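Local coordinates for protein arabinofuranosidase (Bifidobacterium longum, PDB 2Y2W) that cleaves terminal alpha-L-arabinofuranosyl units from arabinans and arabinoxylan as a family 51 glycoside hydrolase, contributing to plant cell-wall breakdown, at residues Lys101-Thr106 / Ile414-Ala419; Met147-Phe152 / Glu203-Lys208; Leu250-Ser255 / Thr269-Ala274; Glu308-Phe313 / Met392-Lys397; Pro453-Glu458 / Val463-Ala468. All coordinates share one frame; numbering follows the deposited sequence.

Overall arrangement
From the N terminus, helix 94-103 comes first; its C-terminal end meets residues 414-419 in contact 1, which closes a loop of more than 300 residues. Nested inside that loop, one after another, are contact 2, between the start of helix 149-159 and the loop before strand 209-212, contact 3, a short strand-to-helix closure, and contact 4, between helices 307-327 and 382-397. The loop of contact 1 takes in the (beta/alpha)8-barrel strands from 107-110 to 402-408. Contact 5 follows in series, a hairpin of the C-terminal beta domain. Contacts 3 and 4 touch through Ser-255 and Phe-313; contacts 4 and 5 touch where barrel helices meet the beta domain.

Contact 1. Residues Lys101-Thr106 / Ile414-Ala419; sequences KELGVT and IAPIMA
Where helix 94-103 runs out, its last residue Leu-103 faces Pro-416, which leads into the short strand 417-419; the CA atoms of Leu-103 and Pro-416 are 8.5 Å apart. Gly-104 ends the helix with positive phi in a Schellman motif, its N making a weak bond to Lys-101 O at 3.1 Å. One methyl does the work: Leu-103 CD2 sits 3.6 Å from Pro-416 CG, at the puckered corner of the proline ring, and 4.1 Å from Ile-417 CD1. With chi1 at -169°, the leucine branch extends away from its own backbone N and reaches across to the proline, the two side chains meeting at about a right angle. Ile-417 offers the end of its longer branch. Phe-431 and Phe-434 of helix 431-440 also pack on Leu-103, and Phe-431 reaches Ile-417 too. The contact sets the end of this barrel helix against the chain that follows strand 402-408, with the side chain of Pro-416 about 7 Å from that of Gln-409, a residue probably important for substrate recognition. Buried and apolar, the direct contact is van der Waals and hydrophobic, with no hydrogen bond across it.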
# COMPACT_ATOMS: atom_id res chain seq x y z
N LYS D 101 -38.17 -12.90 8.85
CA LYS D 101 -39.30 -12.80 7.93
C LYS D 101 -40.37 -11.87 8.51
O LYS D 101 -40.84 -10.96 7.83
CB LYS D 101 -39.89 -14.19 7.65
CG LYS D 101 -41.10 -14.22 6.71
CD LYS D 101 -40.71 -14.06 5.25
CE LYS D 101 -41.93 -14.16 4.33
NZ LYS D 101 -42.76 -12.92 4.33
N GLU D 102 -40.73 -12.11 9.77
CA GLU D 102 -41.72 -11.30 10.48
C GLU D 102 -41.28 -9.84 10.61
O GLU D 102 -42.12 -8.94 10.65
CB GLU D 102 -42.00 -11.89 11.86
CG GLU D 102 -43.27 -11.35 12.52
CD GLU D 102 -43.51 -11.91 13.91
OE1 GLU D 102 -43.42 -13.15 14.09
OE2 GLU D 102 -43.79 -11.11 14.82
N LEU D 103 -39.97 -9.61 10.68
CA LEU D 103 -39.42 -8.27 10.79
C LEU D 103 -39.47 -7.50 9.47
O LEU D 103 -39.52 -6.28 9.46
CB LEU D 103 -37.99 -8.32 11.34
CG LEU D 103 -37.29 -7.03 11.79
CD1 LEU D 103 -38.09 -6.29 12.86
CD2 LEU D 103 -35.90 -7.35 12.28
N GLY D 104 -39.44 -8.23 8.36
CA GLY D 104 -39.54 -7.62 7.03
C GLY D 104 -38.24 -7.04 6.51
O GLY D 104 -38.25 -6.05 5.78
N VAL D 105 -37.12 -7.65 6.89
CA VAL D 105 -35.81 -7.27 6.39
C VAL D 105 -35.67 -7.75 4.94
O VAL D 105 -35.99 -8.90 4.63
CB VAL D 105 -34.66 -7.85 7.26
CG1 VAL D 105 -33.30 -7.36 6.78
CG2 VAL D 105 -34.86 -7.49 8.73
N THR D 106 -35.19 -6.86 4.07
CA THR D 106 -35.08 -7.15 2.63
C THR D 106 -33.64 -7.35 2.18
O THR D 106 -33.38 -8.05 1.20
CB THR D 106 -35.66 -6.00 1.80
OG1 THR D 106 -35.02 -4.78 2.17
CG2 THR D 106 -37.17 -5.88 2.02
N ILE D 414 -27.13 -5.34 19.67
CA ILE D 414 -28.03 -4.18 19.49
C ILE D 414 -29.19 -4.49 18.53
O ILE D 414 -29.35 -3.86 17.48
CB ILE D 414 -27.27 -2.88 19.08
CG1 ILE D 414 -26.19 -3.15 18.02
CG2 ILE D 414 -26.69 -2.20 20.32
CD1 ILE D 414 -25.58 -1.90 17.40
N ALA D 415 -30.02 -5.46 18.92
CA ALA D 415 -30.91 -6.12 17.97
C ALA D 415 -32.38 -6.16 18.39
O ALA D 415 -32.69 -6.21 19.58
CB ALA D 415 -30.42 -7.53 17.72
N PRO D 416 -33.30 -6.14 17.40
CA PRO D 416 -34.73 -6.35 17.66
C PRO D 416 -35.02 -7.81 17.99
O PRO D 416 -36.00 -8.11 18.67
CB PRO D 416 -35.38 -5.96 16.33
CG PRO D 416 -34.33 -6.15 15.31
CD PRO D 416 -33.04 -5.84 15.98
N ILE D 417 -34.17 -8.71 17.51
CA ILE D 417 -34.30 -10.12 17.77
C ILE D 417 -33.19 -10.55 18.73
O ILE D 417 -32.00 -10.39 18.43
CB ILE D 417 -34.20 -10.96 16.47
CG1 ILE D 417 -35.20 -10.45 15.43
CG2 ILE D 417 -34.43 -12.44 16.78
CD1 ILE D 417 -34.93 -10.96 14.01
N MET D 418 -33.59 -11.08 19.88
CA MET D 418 -32.65 -11.68 20.82
C MET D 418 -32.82 -13.19 20.78
O MET D 418 -33.94 -13.69 20.75
CB MET D 418 -32.90 -11.16 22.24
CG MET D 418 -32.32 -9.78 22.53
SD MET D 418 -30.52 -9.74 22.58
CE MET D 418 -30.16 -10.75 24.02
N ALA D 419 -31.70 -13.91 20.79
CA ALA D 419 -31.72 -15.37 20.74
C ALA D 419 -30.86 -15.98 21.84
O ALA D 419 -29.65 -15.74 21.91
CB ALA D 419 -31.26 -15.85 19.37

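Contact 2. Residues Met147-Phe152 / Glu203-Lys208; sequences MGIDDF and EPMDIK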
# COMPACT_ATOMS: atom_id res chain seq x y z
N MET D 147 -18.81 -19.77 9.75
CA MET D 147 -19.59 -18.95 8.83
C MET D 147 -18.70 -18.10 7.93
O MET D 147 -17.73 -17.48 8.39
CB MET D 147 -20.58 -18.07 9.59
CG MET D 147 -21.84 -18.79 10.05
SD MET D 147 -23.07 -18.98 8.74
CE MET D 147 -23.48 -17.27 8.39
N GLY D 148 -19.02 -18.10 6.64
CA GLY D 148 -18.34 -17.30 5.64
C GLY D 148 -19.33 -16.95 4.54
O GLY D 148 -20.53 -17.15 4.71
N ILE D 149 -18.82 -16.45 3.42
CA ILE D 149 -19.68 -16.00 2.33
C ILE D 149 -20.46 -17.13 1.65
O ILE D 149 -21.57 -16.92 1.18
CB ILE D 149 -18.90 -15.11 1.30
CG1 ILE D 149 -19.86 -14.45 0.30
CG2 ILE D 149 -17.79 -15.89 0.60
CD1 ILE D 149 -20.91 -13.54 0.94
N ASP D 150 -19.87 -18.33 1.61
CA ASP D 150 -20.56 -19.53 1.14
C ASP D 150 -21.81 -19.79 1.99
O ASP D 150 -22.90 -20.02 1.46
CB ASP D 150 -19.65 -20.76 1.22
CG ASP D 150 -18.59 -20.80 0.12
OD1 ASP D 150 -18.75 -20.12 -0.92
OD2 ASP D 150 -17.60 -21.55 0.29
N ASP D 151 -21.64 -19.72 3.31
CA ASP D 151 -22.69 -20.05 4.26
C ASP D 151 -23.72 -18.94 4.39
O ASP D 151 -24.93 -19.22 4.42
CB ASP D 151 -22.09 -20.39 5.63
CG ASP D 151 -21.15 -21.59 5.58
OD1 ASP D 151 -21.62 -22.71 5.29
OD2 ASP D 151 -19.94 -21.41 5.84
N PHE D 152 -23.26 -17.69 4.45
CA PHE D 152 -24.17 -16.56 4.54
C PHE D 152 -25.02 -16.40 3.28
O PHE D 152 -26.15 -15.91 3.35
CB PHE D 152 -23.44 -15.25 4.87
CG PHE D 152 -24.37 -14.11 5.20
CD1 PHE D 152 -24.93 -14.01 6.47
CD2 PHE D 152 -24.70 -13.17 4.24
CE1 PHE D 152 -25.80 -12.97 6.77
CE2 PHE D 152 -25.57 -12.13 4.54
CZ PHE D 152 -26.12 -12.03 5.80
N GLU D 203 -24.13 -21.67 -9.42
CA GLU D 203 -24.50 -20.40 -10.02
C GLU D 203 -23.82 -19.22 -9.30
O GLU D 203 -23.54 -19.31 -8.10
CB GLU D 203 -26.03 -20.23 -10.00
CG GLU D 203 -26.65 -19.82 -8.65
CD GLU D 203 -26.63 -20.91 -7.58
OE1 GLU D 203 -26.10 -22.02 -7.82
OE2 GLU D 203 -27.16 -20.65 -6.47
N PRO D 204 -23.55 -18.13 -10.03
CA PRO D 204 -23.09 -16.90 -9.38
C PRO D 204 -24.09 -16.42 -8.33
O PRO D 204 -25.29 -16.63 -8.47
CB PRO D 204 -23.01 -15.90 -10.53
CG PRO D 204 -22.68 -16.74 -11.70
CD PRO D 204 -23.44 -18.03 -11.50
N MET D 205 -23.58 -15.80 -7.28
CA MET D 205 -24.40 -15.35 -6.16
C MET D 205 -25.20 -14.08 -6.46
O MET D 205 -26.13 -13.74 -5.73
CB MET D 205 -23.54 -15.15 -4.91
CG MET D 205 -22.83 -16.41 -4.45
SD MET D 205 -22.03 -16.17 -2.86
CE MET D 205 -21.07 -17.67 -2.71
N ASP D 206 -24.84 -13.41 -7.55
CA ASP D 206 -25.48 -12.16 -7.99
C ASP D 206 -25.58 -11.12 -6.87
O ASP D 206 -26.68 -10.66 -6.52
CB ASP D 206 -26.86 -12.43 -8.61
CG ASP D 206 -26.78 -13.24 -9.89
OD1 ASP D 206 -25.70 -13.28 -10.54
OD2 ASP D 206 -27.81 -13.85 -10.27
N ILE D 207 -24.43 -10.78 -6.30
CA ILE D 207 -24.36 -9.72 -5.31
C ILE D 207 -24.13 -8.38 -6.02
O ILE D 207 -23.08 -8.15 -6.62
CB ILE D 207 -23.29 -10.01 -4.23
CG1 ILE D 207 -23.65 -11.31 -3.50
CG2 ILE D 207 -23.16 -8.84 -3.25
CD1 ILE D 207 -22.60 -11.81 -2.52
N LYS D 208 -25.15 -7.52 -5.96
CA LYS D 208 -25.15 -6.21 -6.61
C LYS D 208 -24.48 -5.12 -5.78
O LYS D 208 -23.61 -4.40 -6.27
CB LYS D 208 -26.59 -5.77 -6.91
CG LYS D 208 -27.06 -5.98 -8.33
CD LYS D 208 -28.49 -5.48 -8.48
CE LYS D 208 -28.90 -5.37 -9.94
NZ LYS D 208 -30.25 -4.76 -10.09
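An extended Met-205 side chain, with chi2 at -172° and chi3 at -171°, carries its thioether straight across to the first turn of helix 149-159, where it meets Ile-149 and Asp-150. Ile-149 reaches back with CG1 turned away from its own backbone N (chi1 -170°), which brings that carbon to 4.2 Å from Met-205 SD. Further out, Ile-149 CD1 meets Ile-207 CD1 at 4.2 Å, methyl against methyl. The end of the methionine lies by oxygens: its CE is 4.0 Å from Ile-149 O and 3.8 Å from Asp-150 OD1, the aspartate and methionine chains crossing at about a right angle. These are van der Waals approaches, and Asp-150 OD1 has its polar partner in the hydroxyl of Tyr-183.

Gly-148 occupies the N-cap position, and its O accepts the bond from Phe-152 N at 2.8 Å that closes the first helical turn. Val-184 of helix 174-185 covers both Met-205 and Ile-207, and Leu-165 of strand 162-167 lies against both isoleucines, so the small cluster is enclosed by neighbouring parts of the barrel. The arrangement is outer-layer packing of a (beta/alpha)8 barrel: the N-terminal turn of the helix preceding strand 162-167 is sealed against the loop that leads into strand 209-212, away from the arabinofuranose site.

Contact 3. Residues Leu250-Ser255 / Thr269-Ala274; sequences LVACGS and TVLTKA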
# COMPACT_ATOMS: atom_id res chain seq x y z
N LEU D 250 -22.05 0.43 -5.89
CA LEU D 250 -20.92 0.52 -4.95
C LEU D 250 -21.04 1.63 -3.91
O LEU D 250 -21.39 2.76 -4.24
CB LEU D 250 -19.61 0.65 -5.73
CG LEU D 250 -19.35 -0.45 -6.77
CD1 LEU D 250 -18.19 -0.08 -7.67
CD2 LEU D 250 -19.12 -1.80 -6.11
N VAL D 251 -20.74 1.27 -2.67
CA VAL D 251 -20.88 2.18 -1.52
C VAL D 251 -19.51 2.62 -1.00
O VAL D 251 -18.67 1.79 -0.66
CB VAL D 251 -21.67 1.52 -0.36
CG1 VAL D 251 -22.02 2.55 0.71
CG2 VAL D 251 -22.93 0.83 -0.87
N ALA D 252 -19.31 3.94 -0.94
CA ALA D 252 -18.12 4.52 -0.32
C ALA D 252 -18.40 4.85 1.13
O ALA D 252 -19.52 5.23 1.49
CB ALA D 252 -17.70 5.77 -1.07
N CYS D 253 -17.38 4.70 1.97
CA CYS D 253 -17.46 5.07 3.38
C CYS D 253 -17.65 6.57 3.52
O CYS D 253 -16.93 7.35 2.90
CB CYS D 253 -16.19 4.66 4.14
SG CYS D 253 -15.83 2.89 4.18
N GLY D 254 -18.64 6.96 4.31
CA GLY D 254 -18.84 8.36 4.65
C GLY D 254 -18.32 8.59 6.05
O GLY D 254 -17.25 8.08 6.41
N SER D 255 -19.08 9.33 6.85
CA SER D 255 -18.73 9.56 8.24
C SER D 255 -19.32 8.47 9.15
O SER D 255 -20.41 7.94 8.89
CB SER D 255 -19.17 10.95 8.70
OG SER D 255 -18.38 11.96 8.08
N THR D 269 -14.44 15.37 -0.28
CA THR D 269 -13.17 14.96 -0.87
C THR D 269 -13.26 13.58 -1.54
O THR D 269 -12.84 13.41 -2.68
CB THR D 269 -12.04 14.96 0.18
OG1 THR D 269 -12.03 16.21 0.88
CG2 THR D 269 -10.67 14.75 -0.48
N VAL D 270 -13.83 12.62 -0.81
CA VAL D 270 -13.94 11.24 -1.28
C VAL D 270 -14.85 11.12 -2.51
O VAL D 270 -14.45 10.53 -3.52
CB VAL D 270 -14.40 10.30 -0.13
CG1 VAL D 270 -14.89 8.94 -0.66
CG2 VAL D 270 -13.28 10.10 0.88
N LEU D 271 -16.05 11.69 -2.42
CA LEU D 271 -17.02 11.59 -3.51
C LEU D 271 -16.62 12.37 -4.77
O LEU D 271 -16.90 11.92 -5.87
CB LEU D 271 -18.43 11.99 -3.05
CG LEU D 271 -19.07 11.17 -1.92
CD1 LEU D 271 -20.41 11.77 -1.52
CD2 LEU D 271 -19.23 9.69 -2.28
N THR D 272 -15.95 13.50 -4.60
CA THR D 272 -15.49 14.31 -5.74
C THR D 272 -14.55 13.53 -6.65
O THR D 272 -14.69 13.56 -7.87
CB THR D 272 -14.82 15.64 -5.28
OG1 THR D 272 -15.77 16.43 -4.56
CG2 THR D 272 -14.31 16.44 -6.47
N LYS D 273 -13.60 12.80 -6.05
CA LYS D 273 -12.62 12.04 -6.80
C LYS D 273 -13.20 10.77 -7.41
O LYS D 273 -12.98 10.48 -8.59
CB LYS D 273 -11.40 11.71 -5.94
CG LYS D 273 -10.19 11.23 -6.73
CD LYS D 273 -8.92 11.31 -5.90
CE LYS D 273 -7.70 10.93 -6.73
NZ LYS D 273 -6.43 11.06 -5.95
N ALA D 274 -13.95 10.01 -6.61
CA ALA D 274 -14.43 8.70 -7.03
C ALA D 274 -15.85 8.70 -7.61
O ALA D 274 -16.44 7.64 -7.81
CB ALA D 274 -14.33 7.72 -5.87
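Apolar packing comes first, with Ala-252 CB directed at the inner face of helix 265-274. Val-270 CG1 lies 4.3 Å from that methyl and Leu-271 CD2 lies 4.4 Å from it, so a single small side chain is met by branches from two successive helix residues. Val-270 points toward the strand from its CA, whereas Leu-271 sets off along the flank of the helix and bends back at its tip: its CG lies opposite the carbonyl carbon, beside the backbone N (chi1 -61°), and chi2 of 175° makes CD1 the extended branch, while the second branch, CD2, swings back to the alanine. The nearest CA atoms across the segments, those of Ala-252 and Leu-271, are 7.8 Å apart. Leu-278 covers both Ala-252 and Leu-271.

One polar backbone atom also lies in this packing. Val-270 CG1 is 4.4 Å from Cys-253 O, an oxygen that accepts a hydrogen bond from Trp-266 NE1, one turn earlier on the same helix. Within the helix, Ala-274 N bonds to Val-270 O at 3.2 Å. No hydrogen bond runs directly between residues 250-255 and 269-274.

Strand 249-252, helix 265-274 and strand 280-287 form a right-handed beta-alpha-beta crossover, one unit of the (beta/alpha)8 barrel. Following on from Ala-252, Cys-253 has its side chain about 5 Å from that of Asn-214, a probable arabinofuranose-binding residue, and about 6 Å from that of Glu-215, the probable acid/base catalyst, so this end of the packing borders the probable active site.

Contact 4. Residues Glu308-Phe313 / Met392-Lys397; sequences EDMTKF and MITLLK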
# COMPACT_ATOMS: atom_id res chain seq x y z
N GLU D 308 -33.66 14.70 14.87
CA GLU D 308 -33.17 16.02 14.47
C GLU D 308 -31.70 15.99 14.06
O GLU D 308 -31.28 16.73 13.16
CB GLU D 308 -33.38 17.04 15.59
CG GLU D 308 -34.84 17.24 15.99
CD GLU D 308 -35.67 17.88 14.89
OE1 GLU D 308 -35.27 18.95 14.37
OE2 GLU D 308 -36.74 17.32 14.55
N ASP D 309 -30.91 15.15 14.73
CA ASP D 309 -29.52 14.91 14.36
C ASP D 309 -29.46 14.25 12.98
O ASP D 309 -28.68 14.67 12.12
CB ASP D 309 -28.84 14.03 15.42
CG ASP D 309 -27.35 13.84 15.16
OD1 ASP D 309 -26.99 12.92 14.38
OD2 ASP D 309 -26.54 14.60 15.72
N MET D 310 -30.30 13.24 12.77
CA MET D 310 -30.38 12.52 11.49
C MET D 310 -30.83 13.43 10.34
O MET D 310 -30.33 13.30 9.22
CB MET D 310 -31.31 11.30 11.62
CG MET D 310 -31.36 10.42 10.38
SD MET D 310 -32.53 9.05 10.50
CE MET D 310 -31.50 7.78 11.24
N THR D 311 -31.76 14.34 10.61
CA THR D 311 -32.23 15.30 9.61
C THR D 311 -31.08 16.19 9.11
O THR D 311 -30.87 16.33 7.90
CB THR D 311 -33.41 16.16 10.15
OG1 THR D 311 -34.48 15.30 10.55
CG2 THR D 311 -33.92 17.13 9.08
N LYS D 312 -30.33 16.77 10.05
CA LYS D 312 -29.13 17.54 9.73
C LYS D 312 -28.08 16.67 9.03
O LYS D 312 -27.46 17.10 8.06
CB LYS D 312 -28.54 18.18 10.99
CG LYS D 312 -28.88 19.65 11.14
CD LYS D 312 -28.30 20.23 12.42
CE LYS D 312 -28.11 21.75 12.31
NZ LYS D 312 -29.37 22.49 11.99
N PHE D 313 -27.89 15.45 9.55
CA PHE D 313 -26.99 14.46 8.96
C PHE D 313 -27.29 14.27 7.47
O PHE D 313 -26.40 14.38 6.62
CB PHE D 313 -27.14 13.12 9.70
CG PHE D 313 -25.91 12.25 9.68
CD1 PHE D 313 -25.23 11.98 8.50
CD2 PHE D 313 -25.45 11.67 10.86
CE1 PHE D 313 -24.10 11.17 8.49
CE2 PHE D 313 -24.33 10.86 10.86
CZ PHE D 313 -23.64 10.61 9.68
N MET D 392 -37.05 6.01 11.71
CA MET D 392 -37.66 5.41 10.52
C MET D 392 -38.55 6.41 9.78
O MET D 392 -38.56 6.45 8.54
CB MET D 392 -38.45 4.15 10.89
CG MET D 392 -39.09 3.42 9.71
SD MET D 392 -37.94 3.02 8.37
CE MET D 392 -36.96 1.72 9.13
N ILE D 393 -39.30 7.22 10.54
CA ILE D 393 -40.13 8.29 9.99
C ILE D 393 -39.29 9.32 9.22
O ILE D 393 -39.64 9.71 8.10
CB ILE D 393 -40.98 8.98 11.10
CG1 ILE D 393 -42.13 8.06 11.54
CG2 ILE D 393 -41.52 10.34 10.63
CD1 ILE D 393 -42.82 8.47 12.83
N THR D 394 -38.17 9.74 9.81
CA THR D 394 -37.24 10.67 9.16
C THR D 394 -36.64 10.06 7.90
O THR D 394 -36.46 10.75 6.89
CB THR D 394 -36.12 11.14 10.12
OG1 THR D 394 -36.70 11.74 11.28
CG2 THR D 394 -35.20 12.16 9.45
N LEU D 395 -36.34 8.76 7.97
CA LEU D 395 -35.82 8.03 6.82
C LEU D 395 -36.84 7.99 5.68
O LEU D 395 -36.49 8.21 4.52
CB LEU D 395 -35.40 6.61 7.22
CG LEU D 395 -34.10 6.42 8.01
CD1 LEU D 395 -34.05 5.02 8.60
CD2 LEU D 395 -32.87 6.69 7.16
N LEU D 396 -38.10 7.72 6.04
CA LEU D 396 -39.20 7.71 5.07
C LEU D 396 -39.50 9.11 4.53
O LEU D 396 -39.82 9.26 3.35
CB LEU D 396 -40.45 7.08 5.68
CG LEU D 396 -40.48 5.55 5.83
CD1 LEU D 396 -41.55 5.11 6.80
CD2 LEU D 396 -40.68 4.88 4.48
N LYS D 397 -39.37 10.12 5.39
CA LYS D 397 -39.56 11.52 4.97
C LYS D 397 -38.46 12.01 4.04
O LYS D 397 -38.63 13.02 3.36
CB LYS D 397 -39.69 12.44 6.19
CG LYS D 397 -41.13 12.70 6.62
CD LYS D 397 -41.24 13.13 8.09
CE LYS D 397 -41.18 14.65 8.26
NZ LYS D 397 -39.81 15.20 8.06
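Met-310 and Leu-395 form the inner, well-packed part of a contact between two outer helices of the (beta/alpha)8 barrel, 307-327 and 382-397, which flank strand 335-341. Over these segments the helices run nearly parallel, at a crossing angle of -26° with their axes 9.8 Å apart at closest approach.

On the side facing the barrel, the methionine sulfur is the touching atom. Met-310 SD lies 3.9 Å from Leu-395 CG and 4.1 Å from Leu-395 CD2, with the two side chains at about a right angle. The methionine leaves the helix with CG on the far side from its backbone N (chi1 -175°), runs extended as far as SD, and turns only at chi3 (-89°), so the sulfur rests on the leucine branch point while CE bends aside. Phe-338 packs against both residues from barrel strand 335-341. The same sulfur also stands 4.2 Å from Thr-394 CB, which links the Met-310/Leu-395 packing to the threonine pair.

The looser side is at Thr-311, which is partly exposed and buried here over a much smaller area than Met-310 or Thr-394. Glu-308 and Lys-397 beside it turn to strand 462-473, and Glu-308 forms a salt bridge with Arg-486. Neither threonine bonds to the other: Thr-311 OG1 is hydrogen-bonded to Ser-307 O and Thr-394 OG1 to Ser-390 O, each back along its own helix. What crosses between them is a methyl against an oxygen, Thr-394 CG2 at 3.4 Å from Thr-311 OG1.

Contact 5. Residues Pro453-Glu458 / Val463-Ala468; sequences PTIHTE and VPAIDA
This is the end of a beta hairpin in the C-terminal beta domain, strand 444-456 turning back into strand 462-473, with Ile-455 paired to Val-463 and Thr-454 to Pro-464. The antiparallel Ile-455/Val-463 pair is hydrogen-bonded in both directions: Ile-455 N to Val-463 O at 2.9 Å, and Val-463 N to Ile-455 O at 3.0 Å. The second is the straighter, 164° at the hydrogen and in the carbonyl plane; in the first the donor is tilted 27° from that plane. Thr-454 and Pro-464 form the neighbouring non-hydrogen-bonded pair, where the CA of Thr-454 makes a C-H...O contact with Val-463 O at 3.4 Å. Beyond it the pairing fades into a weak bond from Ala-465 N to Pro-453 O, at 3.5 Å.

Ile-455 and Val-463 project from the same face of the sheet. With chi1 at 46°, CG1 of Ile-455 sits between its own N and carbonyl carbon, which brings it to 3.3 Å from Val-463 O and 4.1 Å from Val-463 CG2 and lets CD1 continue to within 4.3 Å of Ala-465 CB. Gln-301 of helix 297-304 covers Ile-455, and Val-463 lies against Ala-305 and Glu-308. Near the turn, Thr-457 turns its methyl toward Val-463 while its OG1 bonds to Tyr-460 O.

Proline at 464 has no N-H to give, which suits its place in a non-hydrogen-bonded pair; the well-formed backbone bonds across the segments are the two of the Ile-455/Val-463 pair, with the Ala-465 bond weak, and they are backed by the packing of Ile-455 on Val-463 and Ala-465.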
# COMPACT_ATOMS: atom_id res chain seq x y z
N PRO D 453 -47.27 21.63 19.43
CA PRO D 453 -46.56 22.42 20.43
C PRO D 453 -45.10 21.98 20.57
O PRO D 453 -44.83 20.79 20.76
CB PRO D 453 -47.34 22.15 21.73
CG PRO D 453 -48.15 20.93 21.46
CD PRO D 453 -48.46 20.97 20.00
N THR D 454 -44.18 22.93 20.47
CA THR D 454 -42.75 22.65 20.53
C THR D 454 -42.27 22.31 21.94
O THR D 454 -42.96 22.61 22.92
CB THR D 454 -41.90 23.82 19.97
OG1 THR D 454 -42.35 25.06 20.55
CG2 THR D 454 -42.02 23.91 18.45
N ILE D 455 -41.10 21.69 22.03
CA ILE D 455 -40.46 21.35 23.31
C ILE D 455 -38.97 21.70 23.28
O ILE D 455 -38.36 21.77 22.21
CB ILE D 455 -40.67 19.86 23.69
CG1 ILE D 455 -40.38 18.93 22.50
CG2 ILE D 455 -42.08 19.64 24.24
CD1 ILE D 455 -40.41 17.45 22.81
N HIS D 456 -38.40 21.93 24.46
CA HIS D 456 -37.01 22.36 24.58
C HIS D 456 -36.06 21.21 24.95
O HIS D 456 -36.40 20.34 25.76
CB HIS D 456 -36.89 23.50 25.60
CG HIS D 456 -35.55 24.17 25.61
ND1 HIS D 456 -35.23 25.21 24.76
CD2 HIS D 456 -34.45 23.95 26.37
CE1 HIS D 456 -33.99 25.60 24.99
NE2 HIS D 456 -33.49 24.85 25.96
N THR D 457 -34.87 21.23 24.35
CA THR D 457 -33.82 20.23 24.61
C THR D 457 -32.47 20.92 24.79
O THR D 457 -32.28 22.05 24.36
CB THR D 457 -33.71 19.20 23.46
OG1 THR D 457 -33.50 19.88 22.21
CG2 THR D 457 -34.97 18.35 23.36
N GLU D 458 -31.53 20.22 25.44
CA GLU D 458 -30.16 20.73 25.59
C GLU D 458 -29.35 20.64 24.30
O GLU D 458 -28.69 21.61 23.90
CB GLU D 458 -29.41 19.99 26.71
CG GLU D 458 -29.22 20.80 27.99
CD GLU D 458 -30.08 20.30 29.14
OE1 GLU D 458 -31.26 19.95 28.91
OE2 GLU D 458 -29.57 20.27 30.29
N VAL D 463 -37.98 21.96 19.28
CA VAL D 463 -38.40 20.95 18.30
C VAL D 463 -39.86 20.51 18.46
O VAL D 463 -40.35 20.42 19.59
CB VAL D 463 -37.45 19.72 18.31
CG1 VAL D 463 -36.07 20.10 17.79
CG2 VAL D 463 -37.35 19.09 19.70
N PRO D 464 -40.56 20.25 17.34
CA PRO D 464 -41.94 19.77 17.41
C PRO D 464 -42.05 18.45 18.16
O PRO D 464 -41.21 17.56 17.98
CB PRO D 464 -42.32 19.57 15.94
CG PRO D 464 -41.41 20.48 15.18
CD PRO D 464 -40.12 20.45 15.94
N ALA D 465 -43.07 18.33 19.00
CA ALA D 465 -43.29 17.12 19.78
C ALA D 465 -43.76 15.97 18.89
O ALA D 465 -43.28 14.84 19.02
CB ALA D 465 -44.30 17.38 20.90
N ILE D 466 -44.70 16.26 17.99
CA ILE D 466 -45.26 15.26 17.08
C ILE D 466 -44.49 15.24 15.76
O ILE D 466 -44.14 16.29 15.21
CB ILE D 466 -46.78 15.49 16.83
CG1 ILE D 466 -47.55 15.60 18.16
CG2 ILE D 466 -47.38 14.39 15.94
CD1 ILE D 466 -47.53 14.34 19.04
N ASP D 467 -44.22 14.03 15.27
CA ASP D 467 -43.54 13.80 14.00
C ASP D 467 -44.19 12.61 13.30
O ASP D 467 -44.47 11.59 13.95
CB ASP D 467 -42.05 13.54 14.24
CG ASP D 467 -41.22 13.59 12.97
OD1 ASP D 467 -41.67 14.19 11.97
OD2 ASP D 467 -40.10 13.03 12.98
N ALA D 468 -44.44 12.72 11.99
CA ALA D 468 -45.21 11.71 11.26
C ALA D 468 -44.88 11.56 9.76
O ALA D 468 -44.41 12.50 9.12
CB ALA D 468 -46.71 11.96 11.44